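Local coordinates for carbohydrate binding module (Escherichia coli, PDB 2XFE), which probably binds plant cell-wall polysaccharides in a calcium-dependent way, and here holds a galactose disaccharide, one unit of which is bound directly by a calcium ion, at residues A[75-80]-A[96-101]. Numbering follows the deposited sequence.
Sequences QAENQS and NSEWLH. With CA (calcium ion), chain D; CA (calcium ion), chain C; GAL (beta-D-galactopyranose), chain B; GAL (beta-D-galactopyranose), chain E.
The side chains of Glu77 and Glu98 run side by side and point the same way, but their carboxylates stand 85° apart. Glu77 binds a calcium ion with both oxygens, OE1 at 2.4 Å and OE2 at 2.5 Å, whereas Glu98 uses OE2 alone. Glu77 turns its CG between its backbone N and carbonyl carbon (chi1 62°) and bends again at chi2, which brings the carboxylate round to the metal. Glu98 reaches the ion on a chain extended beyond CG. Its OE1 takes a hydrogen bond from Gln63. Gln75 OE1, water 4 and two oxygens of Asp65 complete the site.

The amide of Asn96 joins the 3-10 segment 76-78. Its ND2 donates to Glu77 O at 3.0 Å, and that oxygen lies in the amide plane of Asn96. Water 2 links the same ND2 to Asn78 O. Asn96 N donates to Gln79 O at 2.7 Å. Water 1 accepts from Ser97 N at 2.9 Å, beside Ala76 O and Gln79 O. Ala76 CB packs 3.9 Å from Glu98 CA.

His101 O binds the second calcium together with Asp56, Arg60 O and Asp61; the ion also holds O2 and O3 of one galactose of a linked disaccharide. O3 of the second galactose lies over one face of the His101 ring.

Glu77 OE2 and Glu98 OE2 are 3.3 Å apart, and the shared calcium probably offsets their repulsion. This first ion, which carries no sugar here, joins 75-80 and 96-101 to strand 62-69 through Asp65. The second bonds sugar hydroxyls directly, consistent with a calcium-dependent carbohydrate-binding module.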
ATOM      1  N   GLN A  75      -1.276  -2.937 -10.524  1.00  7.54           N
ATOM      2  CA  GLN A  75      -0.174  -1.971 -10.335  1.00  7.09           C
ATOM      3  C   GLN A  75      -0.589  -0.824  -9.466  1.00  6.84           C
ATOM      4  O   GLN A  75      -1.666  -0.276  -9.643  1.00  8.37           O
ATOM      5  CB  GLN A  75       0.310  -1.412 -11.685  1.00  7.65           C
ATOM      6  CG  GLN A  75       0.963  -2.444 -12.628  1.00 10.18           C
ATOM      7  CD  GLN A  75       2.256  -3.018 -12.143  1.00 11.48           C
ATOM      8  OE1 GLN A  75       2.950  -2.404 -11.337  1.00  9.54           O
ATOM      9  NE2 GLN A  75       2.608  -4.202 -12.647  1.00 11.70           N
ATOM     10  N   ALA A  76       0.262  -0.434  -8.514  1.00  6.94           N
ATOM     11  CA  ALA A  76      -0.127   0.673  -7.575  1.00  7.58           C
ATOM     12  C   ALA A  76      -0.362   1.957  -8.433  1.00  7.59           C
ATOM     13  O   ALA A  76      -1.295   2.688  -8.167  1.00  8.04           O
ATOM     14  CB  ALA A  76       0.962   0.889  -6.502  1.00  7.63           C
ATOM     15  N   GLU A  77       0.433   2.126  -9.507  1.00  7.32           N
ATOM     16  CA  GLU A  77       0.387   3.300 -10.334  1.00  8.85           C
ATOM     17  C   GLU A  77      -0.806   3.376 -11.285  1.00  9.11           C
ATOM     18  O   GLU A  77      -1.064   4.446 -11.867  1.00  9.51           O
ATOM     19  CB  GLU A  77       1.709   3.510 -11.098  1.00 10.21           C
ATOM     20  CG  GLU A  77       2.071   2.444 -12.038  1.00 11.09           C
ATOM     21  CD  GLU A  77       2.888   1.302 -11.414  1.00  8.25           C
ATOM     22  OE1 GLU A  77       3.817   0.777 -12.062  1.00 10.83           O
ATOM     23  OE2 GLU A  77       2.569   0.872 -10.307  1.00  6.55           O
ATOM     24  N   ASN A  78      -1.554   2.287 -11.384  1.00  7.67           N
ATOM     25  CA  ASN A  78      -2.821   2.278 -12.092  1.00  8.72           C
ATOM     26  C   ASN A  78      -4.010   2.517 -11.224  1.00  8.40           C
ATOM     27  O   ASN A  78      -5.125   2.457 -11.718  1.00  9.98           O
ATOM     28  CB  ASN A  78      -2.998   0.975 -12.856  1.00 10.02           C
ATOM     29  CG  ASN A  78      -2.020   0.848 -13.998  1.00 12.19           C
ATOM     30  OD1 ASN A  78      -1.372   1.828 -14.402  1.00 15.57           O
ATOM     31  ND2 ASN A  78      -1.858  -0.354 -14.482  1.00 12.21           N
ATOM     32  N   GLN A  79      -3.813   2.736  -9.921  1.00  7.69           N
ATOM     33  CA  GLN A  79      -4.943   3.010  -9.025  1.00  7.66           C
ATOM     34  C   GLN A  79      -5.169   4.515  -8.850  1.00  9.10           C
ATOM     35  O   GLN A  79      -4.246   5.322  -8.662  1.00 10.29           O
ATOM     36  CB  GLN A  79      -4.746   2.348  -7.671  1.00  7.12           C
ATOM     37  CG  GLN A  79      -4.246   0.883  -7.761  1.00  5.84           C
ATOM     38  CD  GLN A  79      -5.147  -0.020  -8.511  1.00  6.37           C
ATOM     39  OE1 GLN A  79      -6.364   0.026  -8.301  1.00  7.25           O
ATOM     40  NE2 GLN A  79      -4.603  -0.820  -9.399  1.00  5.14           N
ATOM     41  N   SER A  80      -6.428   4.889  -8.858  1.00 10.98           N
ATOM     42  CA  SER A  80      -6.780   6.300  -8.869  1.00 13.47           C
ATOM     43  C   SER A  80      -6.815   6.949  -7.489  1.00 10.66           C
ATOM     44  O   SER A  80      -6.594   8.161  -7.382  1.00 11.88           O
ATOM     45  CB  SER A  80      -8.071   6.542  -9.679  1.00 13.39           C
ATOM     46  OG  SER A  80      -9.140   6.004  -8.945  1.00 17.73           O
ATOM     47  N   ASN A  96      -2.685   7.487  -8.997  1.00 10.10           N
ATOM     48  CA  ASN A  96      -1.745   6.858  -9.931  1.00  9.51           C
ATOM     49  C   ASN A  96      -0.257   7.013  -9.578  1.00  8.85           C
ATOM     50  O   ASN A  96       0.592   7.447 -10.374  1.00  8.10           O
ATOM     51  CB  ASN A  96      -2.049   7.363 -11.323  1.00 10.76           C
ATOM     52  CG  ASN A  96      -3.501   7.064 -11.716  1.00 13.36           C
ATOM     53  OD1 ASN A  96      -4.424   7.908 -11.539  1.00 13.20           O
ATOM     54  ND2 ASN A  96      -3.718   5.849 -12.198  1.00 14.07           N
ATOM     55  N   SER A  97       0.071   6.606  -8.380  1.00  7.40           N
ATOM     56  CA  SER A  97       1.470   6.638  -7.948  1.00  7.52           C
ATOM     57  C   SER A  97       1.772   5.420  -7.124  1.00  5.23           C
ATOM     58  O   SER A  97       0.926   4.928  -6.396  1.00  5.48           O
ATOM     59  CB  SER A  97       1.754   7.873  -7.077  1.00  7.39           C
ATOM     60  OG  SER A  97       3.150   7.929  -6.678  1.00  6.90           O
ATOM     61  N   GLU A  98       3.004   4.934  -7.202  1.00  5.39           N
ATOM     62  CA  GLU A  98       3.478   3.891  -6.318  1.00  5.64           C
ATOM     63  C   GLU A  98       3.768   4.355  -4.897  1.00  5.42           C
ATOM     64  O   GLU A  98       3.951   3.535  -3.992  1.00  6.38           O
ATOM     65  CB  GLU A  98       4.788   3.320  -6.893  1.00  5.46           C
ATOM     66  CG  GLU A  98       4.592   2.602  -8.197  1.00  5.87           C
ATOM     67  CD  GLU A  98       5.813   1.819  -8.647  1.00  9.11           C
ATOM     68  OE1 GLU A  98       6.977   2.245  -8.474  1.00 10.52           O
ATOM     69  OE2 GLU A  98       5.665   0.757  -9.206  1.00  6.73           O
ATOM     70  N   TRP A  99       3.943   5.682  -4.728  1.00  5.59           N
ATOM     71  CA  TRP A  99       4.504   6.269  -3.503  1.00  5.57           C
ATOM     72  C   TRP A  99       3.462   6.671  -2.478  1.00  8.00           C
ATOM     73  O   TRP A  99       2.401   7.229  -2.820  1.00  6.86           O
ATOM     74  CB  TRP A  99       5.433   7.432  -3.860  1.00  6.09           C
ATOM     75  CG  TRP A  99       6.720   6.954  -4.460  1.00  6.30           C
ATOM     76  CD1 TRP A  99       6.951   6.752  -5.770  1.00  8.19           C
ATOM     77  CD2 TRP A  99       7.909   6.501  -3.772  1.00  6.05           C
ATOM     78  NE1 TRP A  99       8.191   6.225  -5.961  1.00  7.13           N
ATOM     79  CE2 TRP A  99       8.820   6.101  -4.752  1.00  6.20           C
ATOM     80  CE3 TRP A  99       8.312   6.473  -2.444  1.00  5.80           C
ATOM     81  CZ2 TRP A  99      10.074   5.599  -4.429  1.00  7.98           C
ATOM     82  CZ3 TRP A  99       9.546   5.978  -2.140  1.00  6.41           C
ATOM     83  CH2 TRP A  99      10.419   5.592  -3.098  1.00  8.29           C
ATOM     84  N   LEU A 100       3.748   6.361  -1.212  1.00  4.55           N
ATOM     85  CA  LEU A 100       3.064   6.948  -0.098  1.00  5.57           C
ATOM     86  C   LEU A 100       4.141   7.680   0.711  1.00  5.16           C
ATOM     87  O   LEU A 100       4.892   7.058   1.449  1.00  5.94           O
ATOM     88  CB  LEU A 100       2.399   5.891   0.764  1.00  4.44           C
ATOM     89  CG  LEU A 100       1.278   5.140   0.048  1.00  8.93           C
ATOM     90  CD1 LEU A 100       0.798   3.889   0.744  1.00 10.56           C
ATOM     91  CD2 LEU A 100       0.071   6.048  -0.012  1.00 11.27           C
ATOM     92  N   HIS A 101       4.202   8.994   0.520  1.00  6.17           N
ATOM     93  CA  HIS A 101       5.164   9.903   1.235  1.00  6.36           C
ATOM     94  C   HIS A 101       4.609  10.327   2.584  1.00  7.30           C
ATOM     95  O   HIS A 101       5.341  10.410   3.567  1.00  7.70           O
ATOM     96  CB  HIS A 101       5.496  11.162   0.424  1.00  7.16           C
ATOM     97  CG  HIS A 101       6.005  10.890  -0.945  1.00  5.75           C
ATOM     98  ND1 HIS A 101       7.315  10.555  -1.207  1.00 11.55           N
ATOM     99  CD2 HIS A 101       5.361  10.873  -2.135  1.00  3.03           C
ATOM    100  CE1 HIS A 101       7.466  10.343  -2.497  1.00  5.93           C
ATOM    101  NE2 HIS A 101       6.294  10.563  -3.085  1.00 11.55           N
TER
HETATM  102 CA    CA D1114       4.346  -0.868 -10.347  1.00  8.35          CA
HETATM  103 CA    CA C1113       7.506  10.655   4.441  1.00  6.48          CA
HETATM  104  C1  GAL B   2       7.284  15.125   2.547  1.00  8.78           C
HETATM  105  C2  GAL B   2       7.291  13.835   3.413  1.00  6.23           C
HETATM  106  C3  GAL B   2       6.202  13.652   4.453  1.00  6.70           C
HETATM  107  C4  GAL B   2       5.827  14.985   5.135  1.00 11.15           C
HETATM  108  C5  GAL B   2       5.748  16.130   4.087  1.00 12.00           C
HETATM  109  C6  GAL B   2       5.506  17.479   4.801  1.00 15.26           C
HETATM  110  O2  GAL B   2       7.643  12.605   2.795  1.00  6.33           O
HETATM  111  O3  GAL B   2       6.633  12.652   5.378  1.00  8.13           O
HETATM  112  O4  GAL B   2       6.756  15.377   6.145  1.00 11.07           O
HETATM  113  O5  GAL B   2       6.812  16.303   3.159  1.00  9.74           O
HETATM  114  O6  GAL B   2       4.912  18.341   3.900  1.00 18.89           O
HETATM  115  C1  GAL E   1      10.677  16.603  -0.812  1.00 13.98           C
HETATM  116  C2  GAL E   1      10.149  15.202  -0.718  1.00 10.21           C
HETATM  117  C3  GAL E   1       8.623  15.188  -0.728  1.00  8.51           C
HETATM  118  C4  GAL E   1       8.053  15.985   0.413  1.00 10.73           C
HETATM  119  C5  GAL E   1       8.780  17.337   0.389  1.00 11.51           C
HETATM  120  C6  GAL E   1       8.313  18.279   1.467  1.00 19.48           C
HETATM  121  O1  GAL E   1      12.120  16.503  -0.874  1.00 19.30           O
HETATM  122  O2  GAL E   1      10.599  14.549  -1.841  1.00 11.68           O
HETATM  123  O3  GAL E   1       8.185  13.886  -0.627  1.00  8.19           O
HETATM  124  O4  GAL E   1       8.351  15.239   1.614  1.00 10.94           O
HETATM  125  O5  GAL E   1      10.208  17.219   0.370  1.00 14.17           O
HETATM  126  O6  GAL E   1       9.166  19.416   1.381  1.00 26.53           O
HETATM  127  O   HOH W   1      -1.994   5.240  -6.873  1.00  8.85           O
HETATM  128  O   HOH W   2      -6.462   4.654 -12.913  1.00 21.94           O
HETATM  129  O   HOH W   3       9.584  11.469   5.099  1.00 11.10           O
HETATM  130  O   HOH W   4       5.722  -1.436 -12.171  1.00 10.55           O